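Local structure of arylamine n-acetyltransferase NAT (Mycobacterium tuberculosis, 4BGF) at residues R64-Y69 and V257-E262; V47-L52 and C70-G75; T6-R11 and T30-T35; A217-S222 and L226-A231. The protein transfers an acetyl group to arylamine substrates, with acetyl-coenzyme A as the usual donor in this enzyme family. All blocks are in the same frame, centred on the assembly; numbering follows the deposited sequence.

Contact 1 (R64-Y69 and V257-E262)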
loop_
_atom_site.group_PDB
_atom_site.type_symbol
_atom_site.label_atom_id
_atom_site.label_comp_id
_atom_site.label_asym_id
_atom_site.label_seq_id
_atom_site.Cartn_x
_atom_site.Cartn_y
_atom_site.Cartn_z
ATOM N N ARG A 64 -4.869 -10.913 12.788
ATOM C CA ARG A 64 -4.307 -12.102 12.200
ATOM C C ARG A 64 -2.858 -11.927 11.809
ATOM O O ARG A 64 -2.226 -12.882 11.375
ATOM C CB ARG A 64 -5.133 -12.566 11.014
ATOM C CG ARG A 64 -6.322 -13.441 11.404
ATOM C CD ARG A 64 -7.425 -13.403 10.375
ATOM N NE ARG A 64 -7.019 -13.949 9.091
ATOM C CZ ARG A 64 -7.663 -13.733 7.952
ATOM N NH1 ARG A 64 -8.741 -12.962 7.956
ATOM N NH2 ARG A 64 -7.227 -14.273 6.821
ATOM N N ARG A 65 -2.345 -10.715 11.988
ATOM C CA ARG A 65 -0.969 -10.366 11.626
ATOM C C ARG A 65 -0.626 -10.638 10.155
ATOM O O ARG A 65 0.433 -11.177 9.842
ATOM C CB ARG A 65 0.024 -11.060 12.567
ATOM C CG ARG A 65 -0.089 -10.594 14.039
ATOM C CD ARG A 65 0.753 -11.457 14.985
ATOM N NE ARG A 65 2.179 -11.108 14.920
ATOM C CZ ARG A 65 3.023 -11.129 15.958
ATOM N NH1 ARG A 65 2.620 -11.493 17.172
ATOM N NH2 ARG A 65 4.289 -10.784 15.787
ATOM N N ARG A 66 -1.533 -10.231 9.265
ATOM C CA ARG A 66 -1.361 -10.373 7.830
ATOM C C ARG A 66 -1.126 -9.010 7.247
ATOM O O ARG A 66 -1.313 -8.003 7.922
ATOM C CB ARG A 66 -2.611 -10.966 7.192
ATOM C CG ARG A 66 -2.806 -12.435 7.431
ATOM C CD ARG A 66 -1.920 -13.274 6.528
ATOM N NE ARG A 66 -2.126 -13.022 5.106
ATOM C CZ ARG A 66 -3.060 -13.592 4.344
ATOM N NH1 ARG A 66 -3.924 -14.469 4.823
ATOM N NH2 ARG A 66 -3.120 -13.269 3.073
ATOM N N GLY A 67 -0.688 -8.980 5.995
ATOM C CA GLY A 67 -0.700 -7.751 5.219
ATOM C C GLY A 67 -1.930 -7.712 4.341
ATOM O O GLY A 67 -2.889 -8.400 4.607
ATOM N N GLY A 68 -1.878 -6.915 3.286
ATOM C CA GLY A 68 -2.971 -6.765 2.363
ATOM C C GLY A 68 -2.496 -5.869 1.245
ATOM O O GLY A 68 -1.395 -5.369 1.342
ATOM N N TYR A 69 -3.309 -5.675 0.202
ATOM C CA TYR A 69 -3.006 -4.748 -0.881
ATOM C C TYR A 69 -3.727 -3.361 -0.722
ATOM O O TYR A 69 -4.150 -3.025 0.367
ATOM C CB TYR A 69 -3.200 -5.437 -2.253
ATOM C CG TYR A 69 -4.611 -5.717 -2.834
ATOM C CD1 TYR A 69 -5.786 -5.359 -2.188
ATOM C CD2 TYR A 69 -4.730 -6.323 -4.086
ATOM C CE1 TYR A 69 -7.058 -5.624 -2.778
ATOM C CE2 TYR A 69 -5.959 -6.590 -4.666
ATOM C CZ TYR A 69 -7.120 -6.234 -4.020
ATOM O OH TYR A 69 -8.326 -6.509 -4.631
ATOM N N VAL A 257 2.297 -16.336 7.971
ATOM C CA VAL A 257 2.014 -17.349 6.977
ATOM C C VAL A 257 1.306 -18.572 7.532
ATOM O O VAL A 257 0.801 -19.384 6.774
ATOM C CB VAL A 257 3.299 -17.799 6.300
ATOM C CG1 VAL A 257 3.806 -16.691 5.386
ATOM C CG2 VAL A 257 4.336 -18.229 7.332
ATOM N N ALA A 258 1.270 -18.721 8.845
ATOM C CA ALA A 258 0.558 -19.841 9.433
ATOM C C ALA A 258 -0.943 -19.592 9.354
ATOM O O ALA A 258 -1.744 -20.512 9.460
ATOM C CB ALA A 258 0.967 -20.013 10.841
ATOM N N ASP A 259 -1.333 -18.340 9.171
ATOM C CA ASP A 259 -2.745 -18.020 9.017
ATOM C C ASP A 259 -3.300 -18.475 7.671
ATOM O O ASP A 259 -4.505 -18.459 7.464
ATOM C CB ASP A 259 -2.982 -16.532 9.225
ATOM C CG ASP A 259 -4.376 -16.127 8.904
ATOM O OD1 ASP A 259 -5.236 -16.254 9.776
ATOM O OD2 ASP A 259 -4.617 -15.696 7.777
ATOM N N ILE A 260 -2.408 -18.889 6.780
ATOM C CA ILE A 260 -2.759 -19.453 5.482
ATOM C C ILE A 260 -2.671 -20.992 5.522
ATOM O O ILE A 260 -2.360 -21.630 4.527
ATOM C CB ILE A 260 -1.842 -18.881 4.384
ATOM C CG1 ILE A 260 -1.743 -17.355 4.492
ATOM C CG2 ILE A 260 -2.408 -19.184 3.024
ATOM C CD1 ILE A 260 -0.570 -16.735 3.749
ATOM N N GLY A 261 -2.901 -21.594 6.684
ATOM C CA GLY A 261 -2.736 -23.041 6.817
ATOM C C GLY A 261 -1.293 -23.443 7.092
ATOM O O GLY A 261 -0.441 -22.581 7.232
ATOM N N GLU A 262 -1.016 -24.746 7.175
ATOM C CA GLU A 262 0.330 -25.227 7.492
ATOM C C GLU A 262 1.345 -24.645 6.513
ATOM O O GLU A 262 1.147 -24.706 5.300
ATOM C CB GLU A 262 0.387 -26.756 7.455
#
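Asp-259 OD2 accepts from two arginines, Arg-64 and Arg-66. Arg-64 takes hold of the carboxylate side-on, with NE and NH2. Asp-259 OD2 lies in the plane of the Arg-64 guanidinium, 3.1 Å from NH2, and is met at its syn lone pair. Arg-64 NE lies 3.0 Å from Asp-259 OD1. This second bond is less regular: OD1 is tilted from the guanidinium plane and is met on its syn side, but 32° out of the carboxylate plane. The two flat groups are turned 37° apart. A bend in the Arg-64 chain at chi3 (64°) brings the NE edge round to the carboxylate.

Arg-66 comes to the same oxygen from another direction. Asp-259 OD2 lies in the Arg-66 guanidinium plane, 3.3 Å from NH1, which meets it nearly along the C-O bond direction. One face of this guanidinium is covered near its rim by Ile-260, whose CG1 is 3.6 Å from Arg-66 NH1. The Arg-66 side chain is buried. Glu-39, Asp-42 and Asp-259 engage its three nitrogens, which fixes its rotation and probably stabilises its positive charge.

The result is a salt-bridge network between two loops far apart in sequence. Residues 64-69 link helix 54-63 to helix 70-83. Residues 257-262, which start with a 3-10 turn, lie between helix 242-251 and helix 263-270. Helix 41-44 packs against both Arg-66 and Ile-260 through Leu-41.

Contact 2 (V47-L52 and C70-G75)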
loop_
_atom_site.group_PDB
_atom_site.type_symbol
_atom_site.label_atom_id
_atom_site.label_comp_id
_atom_site.label_asym_id
_atom_site.label_seq_id
_atom_site.Cartn_x
_atom_site.Cartn_y
_atom_site.Cartn_z
ATOM N N VAL A 47 -8.700 -16.358 -2.865
ATOM C CA VAL A 47 -9.460 -15.812 -1.770
ATOM C C VAL A 47 -9.687 -14.337 -2.031
ATOM O O VAL A 47 -8.894 -13.522 -1.608
ATOM C CB VAL A 47 -8.698 -15.976 -0.430
ATOM C CG1 VAL A 47 -9.468 -15.374 0.756
ATOM C CG2 VAL A 47 -8.388 -17.422 -0.148
ATOM N N PRO A 48 -10.783 -13.977 -2.699
ATOM C CA PRO A 48 -10.955 -12.562 -3.090
ATOM C C PRO A 48 -10.867 -11.540 -1.948
ATOM O O PRO A 48 -10.794 -11.877 -0.777
ATOM C CB PRO A 48 -12.355 -12.544 -3.732
ATOM C CG PRO A 48 -12.567 -13.963 -4.200
ATOM C CD PRO A 48 -11.917 -14.805 -3.132
ATOM N N VAL A 49 -10.806 -10.274 -2.320
ATOM C CA VAL A 49 -10.917 -9.196 -1.364
ATOM C C VAL A 49 -12.151 -8.426 -1.779
ATOM O O VAL A 49 -12.090 -7.645 -2.710
ATOM C CB VAL A 49 -9.671 -8.283 -1.359
ATOM C CG1 VAL A 49 -9.878 -7.093 -0.474
ATOM C CG2 VAL A 49 -8.459 -9.038 -0.878
ATOM N N ASP A 50 -13.275 -8.656 -1.113
ATOM C CA ASP A 50 -14.451 -7.863 -1.413
ATOM C C ASP A 50 -15.165 -7.338 -0.167
ATOM O O ASP A 50 -16.159 -6.646 -0.279
ATOM C CB ASP A 50 -15.380 -8.593 -2.414
ATOM C CG ASP A 50 -16.254 -9.638 -1.771
ATOM O OD1 ASP A 50 -15.744 -10.401 -0.925
ATOM O OD2 ASP A 50 -17.454 -9.695 -2.133
ATOM N N ASP A 51 -14.641 -7.619 1.019
ATOM C CA ASP A 51 -15.175 -7.017 2.243
ATOM C C ASP A 51 -14.163 -5.949 2.676
ATOM O O ASP A 51 -13.037 -6.267 2.996
ATOM C CB ASP A 51 -15.408 -8.112 3.322
ATOM C CG ASP A 51 -16.247 -7.639 4.519
ATOM O OD1 ASP A 51 -16.400 -6.429 4.758
ATOM O OD2 ASP A 51 -16.748 -8.513 5.242
ATOM N N LEU A 52 -14.555 -4.684 2.609
ATOM C CA LEU A 52 -13.675 -3.572 2.953
ATOM C C LEU A 52 -14.211 -2.828 4.163
ATOM O O LEU A 52 -13.950 -1.631 4.327
ATOM C CB LEU A 52 -13.513 -2.606 1.770
ATOM C CG LEU A 52 -13.039 -3.212 0.435
ATOM C CD1 LEU A 52 -12.790 -2.135 -0.612
ATOM C CD2 LEU A 52 -11.805 -4.060 0.628
ATOM N N CYS A 70 -3.826 -2.550 -1.777
ATOM C CA CYS A 70 -4.232 -1.135 -1.616
ATOM C C CYS A 70 -5.587 -0.848 -0.930
ATOM O O CYS A 70 -5.704 0.095 -0.196
ATOM C CB CYS A 70 -4.134 -0.370 -2.950
ATOM S SG CYS A 70 -5.328 -0.727 -4.260
ATOM N N PHE A 71 -6.585 -1.675 -1.154
ATOM C CA PHE A 71 -7.929 -1.430 -0.628
ATOM C C PHE A 71 -8.008 -1.798 0.823
ATOM O O PHE A 71 -8.823 -1.283 1.565
ATOM C CB PHE A 71 -8.970 -2.248 -1.397
ATOM C CG PHE A 71 -9.159 -1.812 -2.802
ATOM C CD1 PHE A 71 -9.953 -0.732 -3.098
ATOM C CD2 PHE A 71 -8.546 -2.486 -3.824
ATOM C CE1 PHE A 71 -10.150 -0.331 -4.401
ATOM C CE2 PHE A 71 -8.720 -2.076 -5.114
ATOM C CZ PHE A 71 -9.545 -0.981 -5.395
ATOM N N GLU A 72 -7.145 -2.725 1.204
ATOM C CA GLU A 72 -7.041 -3.178 2.569
ATOM C C GLU A 72 -6.183 -2.225 3.408
ATOM O O GLU A 72 -6.508 -1.924 4.563
ATOM C CB GLU A 72 -6.466 -4.601 2.584
ATOM C CG GLU A 72 -7.291 -5.605 1.759
ATOM C CD GLU A 72 -6.650 -6.989 1.654
ATOM O OE1 GLU A 72 -5.746 -7.163 0.822
ATOM O OE2 GLU A 72 -7.038 -7.895 2.413
ATOM N N HIS A 73 -5.089 -1.758 2.818
ATOM C CA HIS A 73 -4.178 -0.875 3.490
ATOM C C HIS A 73 -4.886 0.436 3.637
ATOM O O HIS A 73 -5.053 0.910 4.736
ATOM C CB HIS A 73 -2.872 -0.699 2.713
ATOM C CG HIS A 73 -1.786 -1.689 3.062
ATOM N ND1 HIS A 73 -1.052 -1.623 4.227
ATOM C CD2 HIS A 73 -1.276 -2.734 2.370
ATOM C CE1 HIS A 73 -0.160 -2.595 4.254
ATOM N NE2 HIS A 73 -0.263 -3.280 3.133
ATOM N N ASN A 74 -5.323 1.009 2.524
ATOM C CA ASN A 74 -5.857 2.355 2.557
ATOM C C ASN A 74 -7.280 2.403 3.072
ATOM O O ASN A 74 -7.750 3.457 3.476
ATOM C CB ASN A 74 -5.750 3.024 1.195
ATOM C CG ASN A 74 -4.377 3.533 0.915
ATOM O OD1 ASN A 74 -3.620 3.856 1.826
ATOM N ND2 ASN A 74 -4.051 3.625 -0.342
ATOM N N GLY A 75 -7.935 1.244 3.052
ATOM C CA GLY A 75 -9.134 0.960 3.837
ATOM C C GLY A 75 -8.872 1.069 5.333
ATOM O O GLY A 75 -9.568 1.810 6.026
#
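The irregular chain of residues 47-52 runs past the first turns of helix 70-83 and comes nearest at Leu-52 and Gly-75, whose CA atoms are 6.5 Å apart. Two pairs of side chains make the contact. Val-49 and Glu-72 come from opposite directions, and both methyls of the valine take part. Val-49 CG2 lies over the flat face of the carboxylate, 3.7 Å from Glu-72 CD. Val-49 CG1 lies 3.7 Å from Glu-72 CG. The Glu-72 chain is extended beyond CG (chi2 174°), which carries its carboxylate out to the valine, and chi3 (-81°) turns the flat of the group toward it.

Leu-52 reaches Phe-71 with both branches. Its CD1 and its CD2 each lie 3.9 Å from Phe-71 CB, and CD1 is also 4.0 Å from Phe-71 CD1. The leucine thus sits at the root of the aromatic side chain. The ring itself leads away and packs on helix 186-198 and strand 110-116.

The segment 70-75 begins with Cys-70, probably the catalytic cysteine of a Cys-His-Asp triad with His-110 and Asp-127, as in other arylamine N-acetyltransferases. The contact is apolar, apart from the carboxylate that Val-49 partly covers. That buried group is satisfied elsewhere: OE1 accepts from the backbone N of Tyr-69, at the start of the helix, and OE2 pairs with Lys-60. These partners would help to offset its charge.

Contact 3 (T6-R11 and T30-T35)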
loop_
_atom_site.group_PDB
_atom_site.type_symbol
_atom_site.label_atom_id
_atom_site.label_comp_id
_atom_site.label_asym_id
_atom_site.label_seq_id
_atom_site.Cartn_x
_atom_site.Cartn_y
_atom_site.Cartn_z
ATOM N N THR A 6 -6.661 0.545 20.048
ATOM C CA THR A 6 -5.653 -0.019 20.945
ATOM C C THR A 6 -4.922 -1.181 20.284
ATOM O O THR A 6 -3.709 -1.328 20.417
ATOM C CB THR A 6 -6.343 -0.517 22.191
ATOM O OG1 THR A 6 -6.997 0.590 22.815
ATOM C CG2 THR A 6 -5.368 -1.145 23.169
ATOM N N ALA A 7 -5.658 -1.976 19.519
ATOM C CA ALA A 7 -5.105 -3.188 18.958
ATOM C C ALA A 7 -4.299 -2.880 17.720
ATOM O O ALA A 7 -3.330 -3.560 17.422
ATOM C CB ALA A 7 -6.192 -4.143 18.639
ATOM N N TYR A 8 -4.714 -1.844 17.016
ATOM C CA TYR A 8 -4.041 -1.404 15.810
ATOM C C TYR A 8 -2.758 -0.704 16.200
ATOM O O TYR A 8 -1.729 -0.855 15.548
ATOM C CB TYR A 8 -4.960 -0.461 15.017
ATOM C CG TYR A 8 -4.235 0.273 13.921
ATOM C CD1 TYR A 8 -4.039 -0.320 12.675
ATOM C CD2 TYR A 8 -3.729 1.549 14.136
ATOM C CE1 TYR A 8 -3.371 0.328 11.680
ATOM C CE2 TYR A 8 -3.056 2.216 13.149
ATOM C CZ TYR A 8 -2.866 1.603 11.916
ATOM O OH TYR A 8 -2.178 2.276 10.913
ATOM N N PHE A 9 -2.806 0.060 17.285
ATOM C CA PHE A 9 -1.618 0.736 17.785
ATOM C C PHE A 9 -0.578 -0.234 18.328
ATOM O O PHE A 9 0.608 0.001 18.163
ATOM C CB PHE A 9 -1.981 1.742 18.869
ATOM C CG PHE A 9 -2.669 2.974 18.359
ATOM C CD1 PHE A 9 -2.579 3.372 17.033
ATOM C CD2 PHE A 9 -3.429 3.737 19.228
ATOM C CE1 PHE A 9 -3.222 4.513 16.585
ATOM C CE2 PHE A 9 -4.077 4.879 18.794
ATOM C CZ PHE A 9 -3.978 5.268 17.466
ATOM N N ASP A 10 -1.009 -1.322 18.959
ATOM C CA ASP A 10 -0.064 -2.297 19.499
ATOM C C ASP A 10 0.396 -3.306 18.436
ATOM O O ASP A 10 1.347 -4.039 18.652
ATOM C CB ASP A 10 -0.634 -3.001 20.740
ATOM C CG ASP A 10 -0.587 -2.120 22.005
ATOM O OD1 ASP A 10 -1.343 -1.118 22.075
ATOM O OD2 ASP A 10 0.200 -2.437 22.929
ATOM N N ARG A 11 -0.260 -3.321 17.288
ATOM C CA ARG A 11 0.177 -4.123 16.146
ATOM C C ARG A 11 1.384 -3.456 15.518
ATOM O O ARG A 11 2.415 -4.076 15.301
ATOM C CB ARG A 11 -0.950 -4.209 15.109
ATOM C CG ARG A 11 -0.541 -4.586 13.695
ATOM C CD ARG A 11 -0.567 -6.090 13.454
ATOM N NE ARG A 11 -0.599 -6.406 12.027
ATOM C CZ ARG A 11 0.428 -6.877 11.320
ATOM N NH1 ARG A 11 1.606 -7.107 11.887
ATOM N NH2 ARG A 11 0.258 -7.126 10.022
ATOM N N THR A 30 4.569 6.305 8.803
ATOM C CA THR A 30 5.890 5.675 8.915
ATOM C C THR A 30 5.841 4.307 9.595
ATOM O O THR A 30 6.352 3.346 9.077
ATOM C CB THR A 30 6.828 6.535 9.746
ATOM O OG1 THR A 30 6.219 6.741 11.017
ATOM C CG2 THR A 30 7.072 7.891 9.112
ATOM N N VAL A 31 5.229 4.239 10.773
ATOM C CA VAL A 31 5.127 2.998 11.528
ATOM C C VAL A 31 4.190 1.939 10.904
ATOM O O VAL A 31 4.410 0.747 11.054
ATOM C CB VAL A 31 4.675 3.316 12.957
ATOM C CG1 VAL A 31 4.737 2.104 13.813
ATOM C CG2 VAL A 31 5.579 4.344 13.575
ATOM N N HIS A 32 3.131 2.385 10.235
ATOM C CA HIS A 32 2.228 1.523 9.488
ATOM C C HIS A 32 3.010 0.850 8.391
ATOM O O HIS A 32 3.032 -0.365 8.295
ATOM C CB HIS A 32 1.089 2.368 8.883
ATOM C CG HIS A 32 0.109 1.591 8.049
ATOM N ND1 HIS A 32 -1.173 1.313 8.477
ATOM C CD2 HIS A 32 0.208 1.059 6.802
ATOM C CE1 HIS A 32 -1.808 0.629 7.546
ATOM N NE2 HIS A 32 -0.991 0.461 6.521
ATOM N N SER A 33 3.650 1.675 7.566
ATOM C CA SER A 33 4.472 1.232 6.418
ATOM C C SER A 33 5.538 0.225 6.798
ATOM O O SER A 33 5.904 -0.661 6.028
ATOM C CB SER A 33 5.173 2.431 5.792
ATOM O OG SER A 33 4.239 3.276 5.179
ATOM N N ARG A 34 6.009 0.384 8.024
ATOM C CA ARG A 34 7.153 -0.321 8.542
ATOM C C ARG A 34 6.777 -1.713 8.999
ATOM O O ARG A 34 7.592 -2.611 8.920
ATOM C CB ARG A 34 7.758 0.526 9.669
ATOM C CG ARG A 34 9.000 0.012 10.305
ATOM C CD ARG A 34 9.177 0.653 11.678
ATOM N NE ARG A 34 9.498 2.073 11.599
ATOM C CZ ARG A 34 9.427 2.931 12.615
ATOM N NH1 ARG A 34 9.019 2.550 13.818
ATOM N NH2 ARG A 34 9.773 4.191 12.412
ATOM N N THR A 35 5.526 -1.908 9.393
ATOM C CA THR A 35 5.125 -3.129 10.062
ATOM C C THR A 35 4.078 -3.945 9.318
ATOM O O THR A 35 4.155 -5.172 9.346
ATOM C CB THR A 35 4.614 -2.860 11.479
ATOM O OG1 THR A 35 3.350 -2.215 11.394
ATOM C CG2 THR A 35 5.592 -1.984 12.277
#
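The hydroxyl end of Tyr-8 meets the ND1 edge of His-32. The side chains cross at about a right angle, and the ring planes are about 40° apart. Tyr-8 OH is 2.8 Å from His-32 ND1, and the two are hydrogen-bonded, with either able to be the donor. Each partner lies near the plane of the other ring, so neither ring face is used in this pair. In both residues CG stands opposite the backbone N (chi1 167° in Tyr-8 and 178° in His-32). This sends the tyrosine hydroxyl across to helix 22-35 and sets the ND1 edge of the histidine to receive it.

Closer to the ends of the two segments, Arg-11 approaches Thr-35. Their CA atoms are 7.9 Å apart. The arginine chain bends at chi2, and its NH1 comes 4.1 Å from Thr-35 O, a distance of loose packing. The stronger polar partner of Arg-11 is Leu-61 O, which accepts from NE. On its own helix, Thr-35 OG1 gives a hydrogen bond to Val-31 O at 3.2 Å.

The tyrosine ring also packs on Leu-76, Met-77 and Val-80 of helix 70-83 and on Val-62 of helix 54-63. The contact joins the two N-terminal helices beside these two.

The imidazole is held at both nitrogens, ND1 by Tyr-8 and NE2 by His-73 ND1. This fixes the rotation of the buried ring. A polar chain runs from Tyr-8 through His-32 and His-73 to Pro-37 O, which can only accept. The protonation of its members is probably coupled.

Contact 4 (A217-S222 and L226-A231); sequences ARWNLS and LAVHRA
Strands 217-222 and 225-230 form a beta hairpin within an antiparallel sheet. The axes of the two short segments approach to 4.5 Å and run antiparallel, at 163°. Arg-218 with His-229 and Asn-220 with Ala-227 are the hydrogen-bonded pairs, and these four residues share one face. Arg-218 N gives to His-229 O at 2.8 Å, and His-229 N returns a nearly straight bond to Arg-218 O (178°). Asn-220 N bonds to Ala-227 O at 2.9 Å, while the return bond from Ala-227 N to Asn-220 O is weak.

The non-hydrogen-bonded pairs put Trp-219, Val-228, Leu-221 and Leu-226 on the opposite face. Trp-219 and Val-228 lie side by side, with both valine methyls on the indole. Val-228 CG2 sits 3.3 Å from the centroid of the Trp-219 six-membered ring, 14° off its normal, in a CH-pi contact. Val-228 CG1 lies near Trp-219 CE2 and NE1 and also touches Ala-217 CB at a tight 3.5 Å. Leu-226 CD1 meets the indole edge, 4.1 Å from Trp-219 CE3.

Arg-218 leads away to Glu-152, Gly-132 O and Thr-134 O. Alternating pairs and faces, flanked here by strands 209-214 and 233-238, are typical of an antiparallel meander.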
loop_
_atom_site.group_PDB
_atom_site.type_symbol
_atom_site.label_atom_id
_atom_site.label_comp_id
_atom_site.label_asym_id
_atom_site.label_seq_id
_atom_site.Cartn_x
_atom_site.Cartn_y
_atom_site.Cartn_z
ATOM N N ALA A 217 15.416 1.810 3.528
ATOM C CA ALA A 217 15.217 0.927 2.383
ATOM C C ALA A 217 13.750 0.649 2.008
ATOM O O ALA A 217 12.856 0.695 2.849
ATOM C CB ALA A 217 15.973 -0.393 2.610
ATOM N N ARG A 218 13.525 0.358 0.727
ATOM C CA ARG A 218 12.241 -0.149 0.246
ATOM C C ARG A 218 12.417 -1.602 -0.208
ATOM O O ARG A 218 13.077 -1.843 -1.216
ATOM C CB ARG A 218 11.732 0.707 -0.909
ATOM C CG ARG A 218 11.415 2.115 -0.497
ATOM C CD ARG A 218 11.244 3.007 -1.693
ATOM N NE ARG A 218 10.805 4.373 -1.382
ATOM C CZ ARG A 218 9.552 4.738 -1.098
ATOM N NH1 ARG A 218 8.585 3.845 -1.028
ATOM N NH2 ARG A 218 9.273 6.000 -0.865
ATOM N N TRP A 219 11.829 -2.558 0.524
ATOM C CA TRP A 219 11.843 -3.989 0.144
ATOM C C TRP A 219 10.697 -4.433 -0.761
ATOM O O TRP A 219 9.535 -4.190 -0.467
ATOM C CB TRP A 219 11.796 -4.872 1.375
ATOM C CG TRP A 219 12.969 -4.707 2.261
ATOM C CD1 TRP A 219 13.252 -3.643 3.051
ATOM C CD2 TRP A 219 14.003 -5.656 2.478
ATOM N NE1 TRP A 219 14.393 -3.865 3.746
ATOM C CE2 TRP A 219 14.886 -5.096 3.406
ATOM C CE3 TRP A 219 14.268 -6.927 1.969
ATOM C CZ2 TRP A 219 16.013 -5.758 3.840
ATOM C CZ3 TRP A 219 15.370 -7.576 2.383
ATOM C CH2 TRP A 219 16.242 -7.002 3.313
ATOM N N ASN A 220 11.056 -5.091 -1.861
ATOM C CA ASN A 220 10.108 -5.586 -2.865
ATOM C C ASN A 220 10.365 -7.040 -3.167
ATOM O O ASN A 220 11.507 -7.426 -3.311
ATOM C CB ASN A 220 10.273 -4.794 -4.157
ATOM C CG ASN A 220 10.323 -3.286 -3.919
ATOM O OD1 ASN A 220 11.099 -2.801 -3.087
ATOM N ND2 ASN A 220 9.481 -2.536 -4.643
ATOM N N LEU A 221 9.317 -7.848 -3.233
ATOM C CA LEU A 221 9.412 -9.220 -3.718
ATOM C C LEU A 221 8.415 -9.389 -4.855
ATOM O O LEU A 221 7.264 -9.003 -4.737
ATOM C CB LEU A 221 9.129 -10.225 -2.609
ATOM C CG LEU A 221 9.209 -11.714 -2.982
ATOM C CD1 LEU A 221 10.615 -12.196 -3.056
ATOM C CD2 LEU A 221 8.436 -12.588 -2.002
ATOM N N SER A 222 8.882 -9.943 -5.967
ATOM C CA SER A 222 8.045 -10.202 -7.132
ATOM C C SER A 222 8.300 -11.619 -7.608
ATOM O O SER A 222 9.279 -11.889 -8.299
ATOM C CB SER A 222 8.353 -9.205 -8.240
ATOM O OG SER A 222 7.366 -9.271 -9.234
ATOM N N LEU A 226 13.664 -11.209 -4.896
ATOM C CA LEU A 226 13.758 -10.225 -3.846
ATOM C C LEU A 226 14.559 -9.018 -4.267
ATOM O O LEU A 226 15.467 -9.100 -5.102
ATOM C CB LEU A 226 14.468 -10.861 -2.664
ATOM C CG LEU A 226 14.443 -10.129 -1.330
ATOM C CD1 LEU A 226 13.068 -9.617 -0.928
ATOM C CD2 LEU A 226 14.945 -11.043 -0.250
ATOM N N ALA A 227 14.248 -7.899 -3.635
ATOM C CA ALA A 227 14.926 -6.642 -3.919
ATOM C C ALA A 227 14.859 -5.680 -2.727
ATOM O O ALA A 227 13.887 -5.649 -1.978
ATOM C CB ALA A 227 14.351 -5.996 -5.205
ATOM N N VAL A 228 15.938 -4.939 -2.538
ATOM C CA VAL A 228 15.998 -3.874 -1.557
ATOM C C VAL A 228 16.576 -2.649 -2.221
ATOM O O VAL A 228 17.743 -2.655 -2.651
ATOM C CB VAL A 228 16.879 -4.229 -0.363
ATOM C CG1 VAL A 228 16.578 -3.309 0.807
ATOM C CG2 VAL A 228 16.608 -5.627 0.040
ATOM N N HIS A 229 15.756 -1.599 -2.284
ATOM C CA HIS A 229 16.144 -0.320 -2.843
ATOM C C HIS A 229 16.632 0.534 -1.694
ATOM O O HIS A 229 15.878 0.804 -0.772
ATOM C CB HIS A 229 14.964 0.376 -3.530
ATOM C CG HIS A 229 14.390 -0.358 -4.716
ATOM N ND1 HIS A 229 14.011 -1.686 -4.686
ATOM C CD2 HIS A 229 14.080 0.085 -5.958
ATOM C CE1 HIS A 229 13.523 -2.033 -5.866
ATOM N NE2 HIS A 229 13.548 -0.975 -6.653
ATOM N N ARG A 230 17.912 0.904 -1.741
ATOM C CA ARG A 230 18.546 1.778 -0.760
ATOM C C ARG A 230 19.164 2.934 -1.511
ATOM O O ARG A 230 19.034 3.026 -2.732
ATOM C CB ARG A 230 19.685 1.070 -0.047
ATOM C CG ARG A 230 19.363 -0.260 0.478
ATOM C CD ARG A 230 20.608 -0.902 0.995
ATOM N NE ARG A 230 20.344 -2.123 1.746
ATOM C CZ ARG A 230 19.977 -2.145 3.021
ATOM N NH1 ARG A 230 19.799 -1.012 3.690
ATOM N NH2 ARG A 230 19.774 -3.304 3.620
ATOM N N ALA A 231 19.897 3.765 -0.776
ATOM C CA ALA A 231 20.564 4.942 -1.321
ATOM C C ALA A 231 21.604 4.538 -2.348
ATOM O O ALA A 231 21.671 5.116 -3.428
ATOM C CB ALA A 231 21.218 5.725 -0.205
#

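How the contacts relate
Along the chain, contact 3 closes first. Contacts 1 and 2 follow and interleave, since their segments alternate. Contact 4 falls between the two halves of contact 1. Contacts 1, 2 and 3 gather round helix 70-83 and touch one another. The centres of contacts 1 and 2 are about 14 Å apart, and those of contacts 2 and 3 are about 17 Å apart. His-73 probably links contacts 2 and 3 by a hydrogen bond. Contact 4 stands apart in the antiparallel sheet, with its centre about 24 Å from that of contact 2, across the centre of the chain. The helical part that carries the probable catalytic Cys-70 is thus tied together by three linked contacts.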